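Local coordinates for major capsid protein (Paramecium bursaria Chlorella virus 1, PDB 5TIP) that self-assembles as trimers into the large icosahedral, glycosylated capsid of a chlorovirus that infects green algae, at residues 66-71 against 149-155; 308-313 against 398-404. All coordinates share one frame; numbering follows the deposited sequence.

Contact 1. Residues 66-71 against 149-155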
# COMPACT_ATOMS: atom_id res chain seq x y z
N ILE A 66 20.73 -7.79 17.92
CA ILE A 66 19.83 -6.66 18.11
C ILE A 66 19.28 -6.26 16.75
O ILE A 66 19.97 -6.32 15.73
CB ILE A 66 20.52 -5.46 18.79
CG1 ILE A 66 21.72 -4.97 17.98
CG2 ILE A 66 20.95 -5.83 20.20
CD1 ILE A 66 22.39 -3.76 18.59
N THR A 67 18.01 -5.85 16.74
CA THR A 67 17.33 -5.45 15.51
C THR A 67 16.75 -4.05 15.66
O THR A 67 17.45 -3.06 15.43
CB THR A 67 16.23 -6.45 15.15
OG1 THR A 67 15.31 -6.57 16.24
CG2 THR A 67 16.83 -7.82 14.85
N ASP A 68 15.48 -3.96 16.03
CA ASP A 68 14.81 -2.67 16.10
C ASP A 68 15.29 -1.87 17.31
O ASP A 68 15.56 -2.43 18.37
CB ASP A 68 13.30 -2.87 16.19
CG ASP A 68 12.75 -3.67 15.02
OD1 ASP A 68 13.16 -3.41 13.87
OD2 ASP A 68 11.91 -4.57 15.26
N ILE A 69 15.41 -0.56 17.12
CA ILE A 69 15.73 0.37 18.20
C ILE A 69 14.76 1.54 18.11
O ILE A 69 14.63 2.17 17.06
CB ILE A 69 17.18 0.88 18.12
CG1 ILE A 69 18.17 -0.29 18.28
CG2 ILE A 69 17.44 1.94 19.19
CD1 ILE A 69 19.62 0.14 18.35
N VAL A 70 14.08 1.83 19.22
CA VAL A 70 13.08 2.89 19.28
C VAL A 70 13.45 3.87 20.38
O VAL A 70 13.83 3.46 21.49
CB VAL A 70 11.66 2.33 19.50
CG1 VAL A 70 10.64 3.46 19.55
CG2 VAL A 70 11.30 1.33 18.42
N VAL A 71 13.35 5.16 20.09
CA VAL A 71 13.58 6.22 21.06
C VAL A 71 12.22 6.78 21.46
O VAL A 71 11.47 7.28 20.61
CB VAL A 71 14.49 7.33 20.49
CG1 VAL A 71 14.66 8.45 21.51
CG2 VAL A 71 15.83 6.75 20.09
N PRO A 149 11.53 5.60 15.53
CA PRO A 149 12.28 4.39 15.18
C PRO A 149 13.53 4.74 14.39
O PRO A 149 13.49 5.53 13.44
CB PRO A 149 11.29 3.58 14.34
CG PRO A 149 10.44 4.64 13.68
CD PRO A 149 10.36 5.80 14.65
N LEU A 150 14.66 4.14 14.77
CA LEU A 150 15.90 4.35 14.04
C LEU A 150 15.90 3.50 12.77
O LEU A 150 15.25 2.46 12.70
CB LEU A 150 17.10 4.00 14.91
CG LEU A 150 17.29 4.82 16.19
CD1 LEU A 150 18.61 4.49 16.86
CD2 LEU A 150 17.18 6.31 15.91
N ILE A 151 16.64 3.97 11.77
CA ILE A 151 16.62 3.33 10.46
C ILE A 151 18.04 3.00 10.00
O ILE A 151 18.38 3.20 8.83
CB ILE A 151 15.89 4.20 9.43
CG1 ILE A 151 16.39 5.64 9.48
CG2 ILE A 151 14.38 4.14 9.66
CD1 ILE A 151 15.64 6.59 8.57
N PHE A 152 18.87 2.50 10.92
CA PHE A 152 20.18 2.01 10.53
C PHE A 152 20.03 0.65 9.84
O PHE A 152 18.92 0.12 9.69
CB PHE A 152 21.10 1.93 11.75
CG PHE A 152 21.45 3.28 12.32
CD1 PHE A 152 22.18 4.20 11.58
CD2 PHE A 152 21.04 3.63 13.60
CE1 PHE A 152 22.50 5.43 12.10
CE2 PHE A 152 21.36 4.87 14.13
CZ PHE A 152 22.09 5.77 13.38
N PHE A 153 21.15 0.08 9.41
CA PHE A 153 21.09 -1.12 8.57
C PHE A 153 20.47 -2.29 9.31
O PHE A 153 19.71 -3.07 8.73
CB PHE A 153 22.49 -1.48 8.05
CG PHE A 153 23.47 -1.84 9.13
CD1 PHE A 153 24.24 -0.86 9.73
CD2 PHE A 153 23.64 -3.15 9.52
CE1 PHE A 153 25.15 -1.18 10.72
CE2 PHE A 153 24.55 -3.48 10.51
CZ PHE A 153 25.30 -2.50 11.11
N PHE A 154 20.77 -2.44 10.60
CA PHE A 154 20.22 -3.55 11.37
C PHE A 154 18.83 -3.25 11.93
O PHE A 154 18.24 -4.12 12.58
CB PHE A 154 21.17 -3.94 12.51
CG PHE A 154 21.35 -2.87 13.55
CD1 PHE A 154 22.25 -1.84 13.36
CD2 PHE A 154 20.63 -2.91 14.74
CE1 PHE A 154 22.43 -0.86 14.32
CE2 PHE A 154 20.80 -1.94 15.70
CZ PHE A 154 21.70 -0.91 15.49
N ASN A 155 18.30 -2.05 11.69
CA ASN A 155 16.95 -1.72 12.12
C ASN A 155 15.90 -1.98 11.06
O ASN A 155 14.71 -2.02 11.38
CB ASN A 155 16.87 -0.24 12.52
CG ASN A 155 17.86 0.13 13.61
OD1 ASN A 155 18.55 1.14 13.50
ND2 ASN A 155 17.92 -0.68 14.65
O HOH W 1 13.95 0.74 14.47

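Contact 2. Residues 308-313 against 398-404. With BGC (beta-D-glucopyranose), chain G.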
# COMPACT_ATOMS: atom_id res chain seq x y z
N GLN A 308 4.20 23.98 -8.17
CA GLN A 308 4.34 25.41 -8.40
C GLN A 308 5.11 26.10 -7.27
O GLN A 308 5.70 27.16 -7.50
CB GLN A 308 2.96 26.05 -8.56
CG GLN A 308 2.99 27.48 -9.08
CD GLN A 308 3.31 27.54 -10.56
OE1 GLN A 308 2.48 27.17 -11.40
NE2 GLN A 308 4.51 27.99 -10.90
N LEU A 309 5.11 25.52 -6.07
CA LEU A 309 5.81 26.10 -4.93
C LEU A 309 7.22 25.55 -4.75
O LEU A 309 7.92 25.98 -3.83
CB LEU A 309 4.99 25.87 -3.65
CG LEU A 309 3.57 26.44 -3.64
CD1 LEU A 309 2.88 26.14 -2.32
CD2 LEU A 309 3.60 27.94 -3.90
N ALA A 310 7.65 24.61 -5.59
CA ALA A 310 9.03 24.14 -5.56
C ALA A 310 9.92 25.11 -6.33
O ALA A 310 9.46 25.89 -7.17
CB ALA A 310 9.13 22.73 -6.13
N VAL A 311 11.22 25.05 -6.04
CA VAL A 311 12.12 26.10 -6.52
C VAL A 311 12.96 25.62 -7.70
O VAL A 311 13.37 26.43 -8.55
CB VAL A 311 13.01 26.62 -5.38
CG1 VAL A 311 14.00 25.56 -4.92
CG2 VAL A 311 13.71 27.91 -5.77
N LEU A 312 13.23 24.32 -7.77
CA LEU A 312 14.13 23.79 -8.79
C LEU A 312 13.42 23.71 -10.14
O LEU A 312 12.35 23.10 -10.25
CB LEU A 312 14.65 22.41 -8.38
CG LEU A 312 15.69 21.80 -9.32
CD1 LEU A 312 16.92 22.69 -9.44
CD2 LEU A 312 16.08 20.39 -8.87
N ASP A 313 14.02 24.34 -11.15
CA ASP A 313 13.47 24.29 -12.50
C ASP A 313 13.97 23.09 -13.29
O ASP A 313 13.17 22.35 -13.87
CB ASP A 313 13.80 25.58 -13.26
CG ASP A 313 13.31 25.55 -14.70
OD1 ASP A 313 12.12 25.21 -14.91
OD2 ASP A 313 14.10 25.85 -15.61
N ASN A 398 -0.18 30.11 -12.96
CA ASN A 398 1.05 30.62 -13.55
C ASN A 398 1.71 29.52 -14.37
O ASN A 398 1.14 28.44 -14.58
CB ASN A 398 1.99 31.17 -12.47
CG ASN A 398 2.38 32.61 -12.71
OD1 ASN A 398 3.22 32.90 -13.56
ND2 ASN A 398 1.75 33.52 -11.97
N THR A 399 2.92 29.81 -14.84
CA THR A 399 3.63 28.97 -15.80
C THR A 399 4.62 28.05 -15.09
O THR A 399 4.71 28.01 -13.86
CB THR A 399 4.33 29.86 -16.83
OG1 THR A 399 5.28 30.70 -16.18
CG2 THR A 399 3.31 30.72 -17.56
N GLU A 400 5.39 27.30 -15.88
CA GLU A 400 6.17 26.20 -15.35
C GLU A 400 7.49 26.65 -14.71
O GLU A 400 7.92 26.05 -13.72
CB GLU A 400 6.48 25.18 -16.45
CG GLU A 400 7.27 23.97 -15.98
CD GLU A 400 7.82 23.13 -17.12
OE1 GLU A 400 7.73 23.57 -18.28
OE2 GLU A 400 8.35 22.04 -16.84
N THR A 401 8.12 27.69 -15.25
CA THR A 401 9.48 28.05 -14.85
C THR A 401 9.52 29.16 -13.81
O THR A 401 10.57 29.78 -13.62
CB THR A 401 10.29 28.45 -16.08
OG1 THR A 401 9.68 29.58 -16.72
CG2 THR A 401 10.37 27.30 -17.07
N VAL A 402 8.40 29.43 -13.13
CA VAL A 402 8.34 30.46 -12.11
C VAL A 402 7.74 29.88 -10.83
O VAL A 402 7.04 28.87 -10.85
CB VAL A 402 7.54 31.69 -12.57
CG1 VAL A 402 8.28 32.43 -13.68
CG2 VAL A 402 6.16 31.28 -13.04
N THR A 403 8.04 30.54 -9.72
CA THR A 403 7.51 30.17 -8.42
C THR A 403 7.31 31.44 -7.59
O THR A 403 7.61 32.55 -8.04
CB THR A 403 8.42 29.17 -7.70
OG1 THR A 403 7.82 28.78 -6.46
CG2 THR A 403 9.78 29.79 -7.43
N ALA A 404 6.79 31.27 -6.38
CA ALA A 404 6.51 32.40 -5.51
C ALA A 404 7.80 33.10 -5.09
O ALA A 404 8.86 32.48 -4.97
CB ALA A 404 5.74 31.94 -4.28
C2 BGC G . 0.49 35.31 -12.95
C3 BGC G . 0.49 36.78 -13.36
C4 BGC G . 1.18 37.60 -12.29
C5 BGC G . 2.57 37.05 -12.00
C6 BGC G . 3.27 37.85 -10.92
C1 BGC G . 1.88 34.83 -12.57
O2 BGC G . -0.01 34.51 -14.03
O3 BGC G . -0.86 37.23 -13.47
O4 BGC G . 1.27 38.96 -12.71
O5 BGC G . 2.47 35.69 -11.59
O6 BGC G . 2.57 37.68 -9.68
O HOH W 2 -0.18 27.42 -11.41
O HOH W 3 10.12 23.65 -13.98

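Contact 1. Residues 66-71 against 149-155
Val70 and Pro149 face each other as an antiparallel non-hydrogen-bonded pair, their CA atoms 4.4 Å apart, at the point where strand 143-149 leaves strand 65-76 and the chain turns into the short helix 153-156. This is the end of a strand pair in the N-terminal jelly roll of the double-jelly-roll capsid protein. Just past the pair, Leu150 N donates an almost straight bond to Ile69 O (3.0 Å, 174°). A water bridges the strand and the departing chain, accepting from Ile69 N and donating to Leu150 O.

Ile69 points toward the departing chain. Its CG2, anti to the backbone N, packs on Leu150 CD1 at 3.6 Å, while its CD1 reaches the edge of the Phe154 ring, 3.6 Å from CE2. Ile66 adds CD1 to the same ring atom at 3.8 Å. Leu174 of strand 172-178 touches both Ile69 and Leu150, joining the contact to the facing sheet, and Gln340 of the second subunit packs on Asp68 and Val70.

The Asn155 amide braces the turn with one end and ties it to strand 65-76 with the other. Its OD1 accepts from Phe152 N in the carbonyl plane, on a lone pair, at 2.9 Å; its ND2 donates to Thr67 O, bent to 135° at the hydrogen, at a modelled 2.5 Å that is shorter than normal and doubtful.

Contact 2. Residues 308-313 against 398-404
One side-chain amide, that of Gln308, grips the turn that begins at a glycosylated asparagine. NE2 of Gln308 donates to Thr399 O at 3.0 Å, approaching nearly end-on to the carbonyl, and Thr399 O lies in the plane of the amide. The same nitrogen makes a weak bond to Val402 O, 2.7 Å away but strongly bent, at 116°. CG of Gln308 stands anti to the backbone N (chi1 -168°), and a bend at chi2 (75°) swings the amide across to the turn. A water that accepts from Asn398 N lies 2.7 Å from OE1 of Gln308; with more acceptors around it than it has protons, its bond to OE1 is one of several possible.

Asn398 is a host-modified N-glycosylation site: its ND2 is bonded covalently to C1 of a beta-D-glucopyranose and donates to Ala394 O. The sugar also hydrogen-bonds Gly397 O and Asp388 N, which hold this first glucose against the protein.

Thr403 holds the backbone of the same glutamine. Its OG1, anti to the backbone N, donates to a lone pair of Gln308 O at 2.9 Å. Farther along, CG2 of Thr401 lies alongside the Asp313 carboxylate, 3.5 Å from OD1, and a water lies within hydrogen-bonding distance of both that oxygen and Glu400 O, though it has too few protons for every acceptor near it. The OD2 oxygen of Asp313 is held by Gln245, while the carboxylate of Glu400 forms a salt bridge with Arg145 of the third subunit, carrying the contact into the trimer interface.

Strand 376-387 runs beside both segments, pairing antiparallel with strand 312-319 and parallel with strand 402-404; Val311 and Leu312 pack on Phe265 of strand 257-266.

From the N terminus the chain passes strands 36-42 and 54-58 before strand 65-76, then runs through strands 92-99 and 102-108 and helices 109-119 and 122-132 until contact 1 closes this loop of 77 residues, tying strand 65-76 to the chain that leaves strand 143-149 for helix 153-156. Contact 2 closes a second loop, of 84 residues, much later, tying the start of strand 312-319 to the glycosylated turn leading into strand 402-404. The two loops follow in series, neither nested nor crossed. Contact 1 is buried within the N-terminal jelly roll; contact 2 belongs to the C-terminal one. They lie on opposite sides of the chain's centre, their own centres about 38 Å apart, and do not touch.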